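Local coordinates for protein monomethylamine methyltransferase mtmB1 (Methanosarcina barkeri, PDB 1NTH) that catalyses transfer of the methyl group from monomethylamine to the corrinoid cofactor of its partner protein MtmC, a step in methanogenesis from methylamine, at residues I301-M313 against D406-S418. Residues are numbered along the deposited sequence; the frame is centred on the assembly and turned at random.
Sequences IRWGSTNTRETLM and DKLVSLYEKNYAS
The backbones of Arg309 and Val409 approach to 6.5 Å between CA atoms, where the first turn of helix 309-325, residues 309-313, runs roughly antiparallel to 406-410, at 143°. Arg309 joins two acids in a salt-bridge network. Its NE and NH2 grip Glu413 side-on, one nitrogen to each carboxylate oxygen. The NE to OE1 bond of this pair is nearly straight, at 167°, and uses the syn lone pair. NH1 reaches Asp406 OD1 at 2.9 Å on its anti lone pair, tilted from the guanidinium plane. The arginine chain bends at chi3, and one face of the guanidinium lies over Val409 CB. With an alanine here, Asp406 and Glu413 would probably lose their shared positive partner. A water links Arg309 N, Glu413 OE1 and Tyr416 OH. Tyr412 OH donates to Asn307 O at 2.7 Å, in the carbonyl plane, while Asn307 ND2 is hydrogen-bonded to Glu348 OE2. Further along, Tyr416 CB sits over the six-membered ring of Trp303 in a CH-pi contact, 3.5 Å from its centroid. The two aromatic rings meet obliquely, with planes at 44°. The contact packs the loop after strand 293-300 of the TIM barrel, and the helix that follows, against the loop leaving helix 398-410. Leu312 and Tyr412 also touch helix 343-359.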
loop_
_atom_site.group_PDB
_atom_site.type_symbol
_atom_site.label_atom_id
_atom_site.label_comp_id
_atom_site.label_asym_id
_atom_site.label_seq_id
_atom_site.Cartn_x
_atom_site.Cartn_y
_atom_site.Cartn_z
ATOM N N ILE A 301 -20.751 -30.232 30.746
ATOM C CA ILE A 301 -20.735 -31.511 30.047
ATOM C C ILE A 301 -22.116 -31.994 29.606
ATOM O O ILE A 301 -22.250 -32.618 28.553
ATOM C CB ILE A 301 -20.070 -32.613 30.907
ATOM C CG1 ILE A 301 -19.860 -33.871 30.059
ATOM C CG2 ILE A 301 -20.930 -32.922 32.127
ATOM C CD1 ILE A 301 -18.992 -34.918 30.715
ATOM N N ARG A 302 -23.143 -31.695 30.394
ATOM C CA ARG A 302 -24.491 -32.131 30.047
ATOM C C ARG A 302 -25.289 -31.126 29.227
ATOM O O ARG A 302 -25.845 -31.466 28.184
ATOM C CB ARG A 302 -25.285 -32.462 31.312
ATOM C CG ARG A 302 -26.701 -32.946 31.025
ATOM C CD ARG A 302 -27.502 -33.150 32.301
ATOM N NE ARG A 302 -28.838 -33.668 32.016
ATOM C CZ ARG A 302 -29.766 -33.905 32.939
ATOM N NH1 ARG A 302 -29.509 -33.671 34.219
ATOM N NH2 ARG A 302 -30.952 -34.378 32.581
ATOM N N TRP A 303 -25.338 -29.886 29.699
ATOM C CA TRP A 303 -26.113 -28.850 29.034
ATOM C C TRP A 303 -25.452 -28.216 27.814
ATOM O O TRP A 303 -26.136 -27.652 26.961
ATOM C CB TRP A 303 -26.482 -27.774 30.054
ATOM C CG TRP A 303 -27.159 -28.340 31.275
ATOM C CD1 TRP A 303 -26.771 -28.180 32.574
ATOM C CD2 TRP A 303 -28.344 -29.147 31.306
ATOM N NE1 TRP A 303 -27.643 -28.835 33.414
ATOM C CE2 TRP A 303 -28.618 -29.435 32.662
ATOM C CE3 TRP A 303 -29.203 -29.650 30.319
ATOM C CZ2 TRP A 303 -29.716 -30.209 33.059
ATOM C CZ3 TRP A 303 -30.298 -30.422 30.714
ATOM C CH2 TRP A 303 -30.543 -30.690 32.074
ATOM N N GLY A 304 -24.128 -28.308 27.731
ATOM C CA GLY A 304 -23.421 -27.738 26.596
ATOM C C GLY A 304 -23.496 -26.221 26.533
ATOM O O GLY A 304 -23.357 -25.631 25.460
ATOM N N SER A 305 -23.715 -25.593 27.684
ATOM C CA SER A 305 -23.806 -24.137 27.770
ATOM C C SER A 305 -22.667 -23.558 28.601
ATOM O O SER A 305 -22.098 -24.234 29.459
ATOM C CB SER A 305 -25.140 -23.721 28.391
ATOM O OG SER A 305 -25.166 -22.324 28.644
ATOM N N THR A 306 -22.348 -22.294 28.346
ATOM C CA THR A 306 -21.282 -21.605 29.060
ATOM C C THR A 306 -21.824 -20.734 30.194
ATOM O O THR A 306 -21.053 -20.114 30.924
ATOM C CB THR A 306 -20.494 -20.685 28.110
ATOM O OG1 THR A 306 -21.414 -19.815 27.441
ATOM C CG2 THR A 306 -19.720 -21.499 27.084
ATOM N N ASN A 307 -23.143 -20.684 30.350
ATOM C CA ASN A 307 -23.719 -19.850 31.395
ATOM C C ASN A 307 -24.442 -20.580 32.525
ATOM O O ASN A 307 -25.401 -20.056 33.096
ATOM C CB ASN A 307 -24.650 -18.799 30.783
ATOM C CG ASN A 307 -25.652 -19.393 29.822
ATOM O OD1 ASN A 307 -25.512 -19.268 28.604
ATOM N ND2 ASN A 307 -26.671 -20.053 30.364
ATOM N N THR A 308 -23.995 -21.788 32.848
ATOM C CA THR A 308 -24.604 -22.508 33.958
ATOM C C THR A 308 -23.886 -21.971 35.191
ATOM O O THR A 308 -22.834 -21.334 35.075
ATOM C CB THR A 308 -24.383 -24.036 33.867
ATOM O OG1 THR A 308 -22.992 -24.333 34.029
ATOM C CG2 THR A 308 -24.872 -24.569 32.527
ATOM N N ARG A 309 -24.449 -22.211 36.367
ATOM C CA ARG A 309 -23.835 -21.731 37.596
ATOM C C ARG A 309 -22.376 -22.170 37.701
ATOM O O ARG A 309 -21.504 -21.370 38.044
ATOM C CB ARG A 309 -24.628 -22.239 38.805
ATOM C CG ARG A 309 -24.108 -21.765 40.156
ATOM C CD ARG A 309 -25.056 -22.211 41.270
ATOM N NE ARG A 309 -26.366 -21.574 41.158
ATOM C CZ ARG A 309 -26.680 -20.398 41.696
ATOM N NH1 ARG A 309 -25.779 -19.722 42.397
ATOM N NH2 ARG A 309 -27.894 -19.890 41.524
ATOM N N GLU A 310 -22.107 -23.434 37.389
ATOM C CA GLU A 310 -20.751 -23.959 37.476
ATOM C C GLU A 310 -19.768 -23.337 36.489
ATOM O O GLU A 310 -18.662 -22.961 36.874
ATOM C CB GLU A 310 -20.755 -25.479 37.298
ATOM C CG GLU A 310 -21.559 -26.215 38.362
ATOM C CD GLU A 310 -22.997 -26.484 37.952
ATOM O OE1 GLU A 310 -23.503 -25.823 37.017
ATOM O OE2 GLU A 310 -23.630 -27.360 38.579
ATOM N N THR A 311 -20.168 -23.228 35.226
ATOM C CA THR A 311 -19.289 -22.663 34.206
ATOM C C THR A 311 -19.034 -21.169 34.417
ATOM O O THR A 311 -17.956 -20.667 34.090
ATOM C CB THR A 311 -19.844 -22.914 32.781
ATOM O OG1 THR A 311 -21.173 -22.399 32.677
ATOM C CG2 THR A 311 -19.860 -24.409 32.477
ATOM N N LEU A 312 -20.016 -20.455 34.958
ATOM C CA LEU A 312 -19.829 -19.034 35.226
ATOM C C LEU A 312 -18.810 -18.880 36.357
ATOM O O LEU A 312 -17.956 -17.995 36.320
ATOM C CB LEU A 312 -21.159 -18.371 35.604
ATOM C CG LEU A 312 -22.179 -18.231 34.465
ATOM C CD1 LEU A 312 -23.490 -17.679 35.006
ATOM C CD2 LEU A 312 -21.620 -17.304 33.378
ATOM N N MET A 313 -18.890 -19.754 37.360
ATOM C CA MET A 313 -17.946 -19.708 38.475
ATOM C C MET A 313 -16.533 -20.023 37.992
ATOM O O MET A 313 -15.566 -19.393 38.419
ATOM C CB MET A 313 -18.356 -20.707 39.562
ATOM C CG MET A 313 -19.612 -20.306 40.316
ATOM S SD MET A 313 -20.166 -21.607 41.440
ATOM C CE MET A 313 -18.885 -21.554 42.683
ATOM N N ASP A 406 -26.393 -14.679 41.606
ATOM C CA ASP A 406 -27.079 -15.781 42.267
ATOM C C ASP A 406 -28.575 -15.723 41.974
ATOM O O ASP A 406 -29.203 -16.747 41.703
ATOM C CB ASP A 406 -26.839 -15.733 43.778
ATOM C CG ASP A 406 -27.550 -16.852 44.516
ATOM O OD1 ASP A 406 -27.356 -18.031 44.147
ATOM O OD2 ASP A 406 -28.305 -16.553 45.464
ATOM N N LYS A 407 -29.143 -14.522 42.017
ATOM C CA LYS A 407 -30.568 -14.347 41.752
ATOM C C LYS A 407 -30.912 -14.573 40.285
ATOM O O LYS A 407 -31.936 -15.180 39.964
ATOM C CB LYS A 407 -31.019 -12.940 42.150
ATOM C CG LYS A 407 -30.901 -12.626 43.630
ATOM C CD LYS A 407 -31.370 -11.207 43.906
ATOM C CE LYS A 407 -31.241 -10.852 45.379
ATOM N NZ LYS A 407 -31.670 -9.447 45.639
ATOM N N LEU A 408 -30.057 -14.075 39.397
ATOM C CA LEU A 408 -30.289 -14.205 37.964
ATOM C C LEU A 408 -30.197 -15.644 37.478
ATOM O O LEU A 408 -31.086 -16.127 36.778
ATOM C CB LEU A 408 -29.295 -13.331 37.190
ATOM C CG LEU A 408 -29.366 -13.392 35.661
ATOM C CD1 LEU A 408 -30.782 -13.098 35.177
ATOM C CD2 LEU A 408 -28.380 -12.389 35.081
ATOM N N VAL A 409 -29.123 -16.333 37.846
ATOM C CA VAL A 409 -28.951 -17.711 37.417
ATOM C C VAL A 409 -30.102 -18.578 37.926
ATOM O O VAL A 409 -30.509 -19.532 37.264
ATOM C CB VAL A 409 -27.602 -18.278 37.907
ATOM C CG1 VAL A 409 -27.475 -19.747 37.517
ATOM C CG2 VAL A 409 -26.453 -17.470 37.295
ATOM N N SER A 410 -30.634 -18.233 39.095
ATOM C CA SER A 410 -31.747 -18.981 39.673
ATOM C C SER A 410 -33.011 -18.851 38.829
ATOM O O SER A 410 -33.907 -19.694 38.903
ATOM C CB SER A 410 -32.035 -18.497 41.097
ATOM O OG SER A 410 -30.994 -18.868 41.983
ATOM N N LEU A 411 -33.083 -17.798 38.021
ATOM C CA LEU A 411 -34.251 -17.574 37.179
ATOM C C LEU A 411 -34.349 -18.520 35.985
ATOM O O LEU A 411 -35.416 -18.645 35.386
ATOM C CB LEU A 411 -34.279 -16.127 36.673
ATOM C CG LEU A 411 -34.481 -15.006 37.695
ATOM C CD1 LEU A 411 -34.487 -13.664 36.980
ATOM C CD2 LEU A 411 -35.791 -15.216 38.438
ATOM N N TYR A 412 -33.256 -19.193 35.636
ATOM C CA TYR A 412 -33.294 -20.094 34.489
ATOM C C TYR A 412 -32.619 -21.453 34.662
ATOM O O TYR A 412 -32.838 -22.354 33.853
ATOM C CB TYR A 412 -32.695 -19.393 33.252
ATOM C CG TYR A 412 -31.217 -19.039 33.359
ATOM C CD1 TYR A 412 -30.238 -20.034 33.392
ATOM C CD2 TYR A 412 -30.801 -17.708 33.426
ATOM C CE1 TYR A 412 -28.880 -19.714 33.488
ATOM C CE2 TYR A 412 -29.446 -17.376 33.523
ATOM C CZ TYR A 412 -28.493 -18.383 33.553
ATOM O OH TYR A 412 -27.156 -18.060 33.649
ATOM N N GLU A 413 -31.817 -21.618 35.708
ATOM C CA GLU A 413 -31.092 -22.874 35.894
ATOM C C GLU A 413 -31.925 -24.135 36.114
ATOM O O GLU A 413 -31.384 -25.238 36.147
ATOM C CB GLU A 413 -30.057 -22.727 37.016
ATOM C CG GLU A 413 -30.604 -22.710 38.428
ATOM C CD GLU A 413 -29.511 -22.439 39.448
ATOM O OE1 GLU A 413 -28.352 -22.837 39.195
ATOM O OE2 GLU A 413 -29.807 -21.840 40.505
ATOM N N LYS A 414 -33.236 -23.985 36.247
ATOM C CA LYS A 414 -34.099 -25.145 36.441
ATOM C C LYS A 414 -34.844 -25.472 35.152
ATOM O O LYS A 414 -35.678 -26.377 35.117
ATOM C CB LYS A 414 -35.090 -24.867 37.576
ATOM C CG LYS A 414 -34.448 -24.641 38.932
ATOM C CD LYS A 414 -33.767 -25.898 39.443
ATOM C CE LYS A 414 -33.168 -25.674 40.819
ATOM N NZ LYS A 414 -32.493 -26.898 41.331
ATOM N N ASN A 415 -34.514 -24.749 34.084
ATOM C CA ASN A 415 -35.178 -24.938 32.799
ATOM C C ASN A 415 -34.253 -25.324 31.645
ATOM O O ASN A 415 -34.625 -25.169 30.482
ATOM C CB ASN A 415 -35.925 -23.656 32.430
ATOM C CG ASN A 415 -36.865 -23.196 33.526
ATOM O OD1 ASN A 415 -37.205 -22.015 33.611
ATOM N ND2 ASN A 415 -37.300 -24.128 34.366
ATOM N N TYR A 416 -33.063 -25.827 31.952
ATOM C CA TYR A 416 -32.120 -26.209 30.903
ATOM C C TYR A 416 -32.705 -27.243 29.945
ATOM O O TYR A 416 -32.585 -27.109 28.727
ATOM C CB TYR A 416 -30.829 -26.751 31.522
ATOM C CG TYR A 416 -30.021 -25.708 32.266
ATOM C CD1 TYR A 416 -29.394 -26.020 33.471
ATOM C CD2 TYR A 416 -29.888 -24.409 31.770
ATOM C CE1 TYR A 416 -28.655 -25.066 34.170
ATOM C CE2 TYR A 416 -29.150 -23.446 32.462
ATOM C CZ TYR A 416 -28.539 -23.783 33.659
ATOM O OH TYR A 416 -27.824 -22.839 34.360
ATOM N N ALA A 417 -33.344 -28.269 30.497
ATOM C CA ALA A 417 -33.934 -29.326 29.683
ATOM C C ALA A 417 -35.092 -28.833 28.822
ATOM O O ALA A 417 -35.386 -29.419 27.780
ATOM C CB ALA A 417 -34.403 -30.469 30.579
ATOM N N SER A 418 -35.744 -27.758 29.249
ATOM C CA SER A 418 -36.874 -27.220 28.503
ATOM C C SER A 418 -36.601 -25.844 27.898
ATOM O O SER A 418 -37.528 -25.083 27.631
ATOM C CB SER A 418 -38.109 -27.147 29.405
ATOM O OG SER A 418 -37.886 -26.294 30.516
HETATM O O HOH W 1 -26.926 -23.629 36.785
#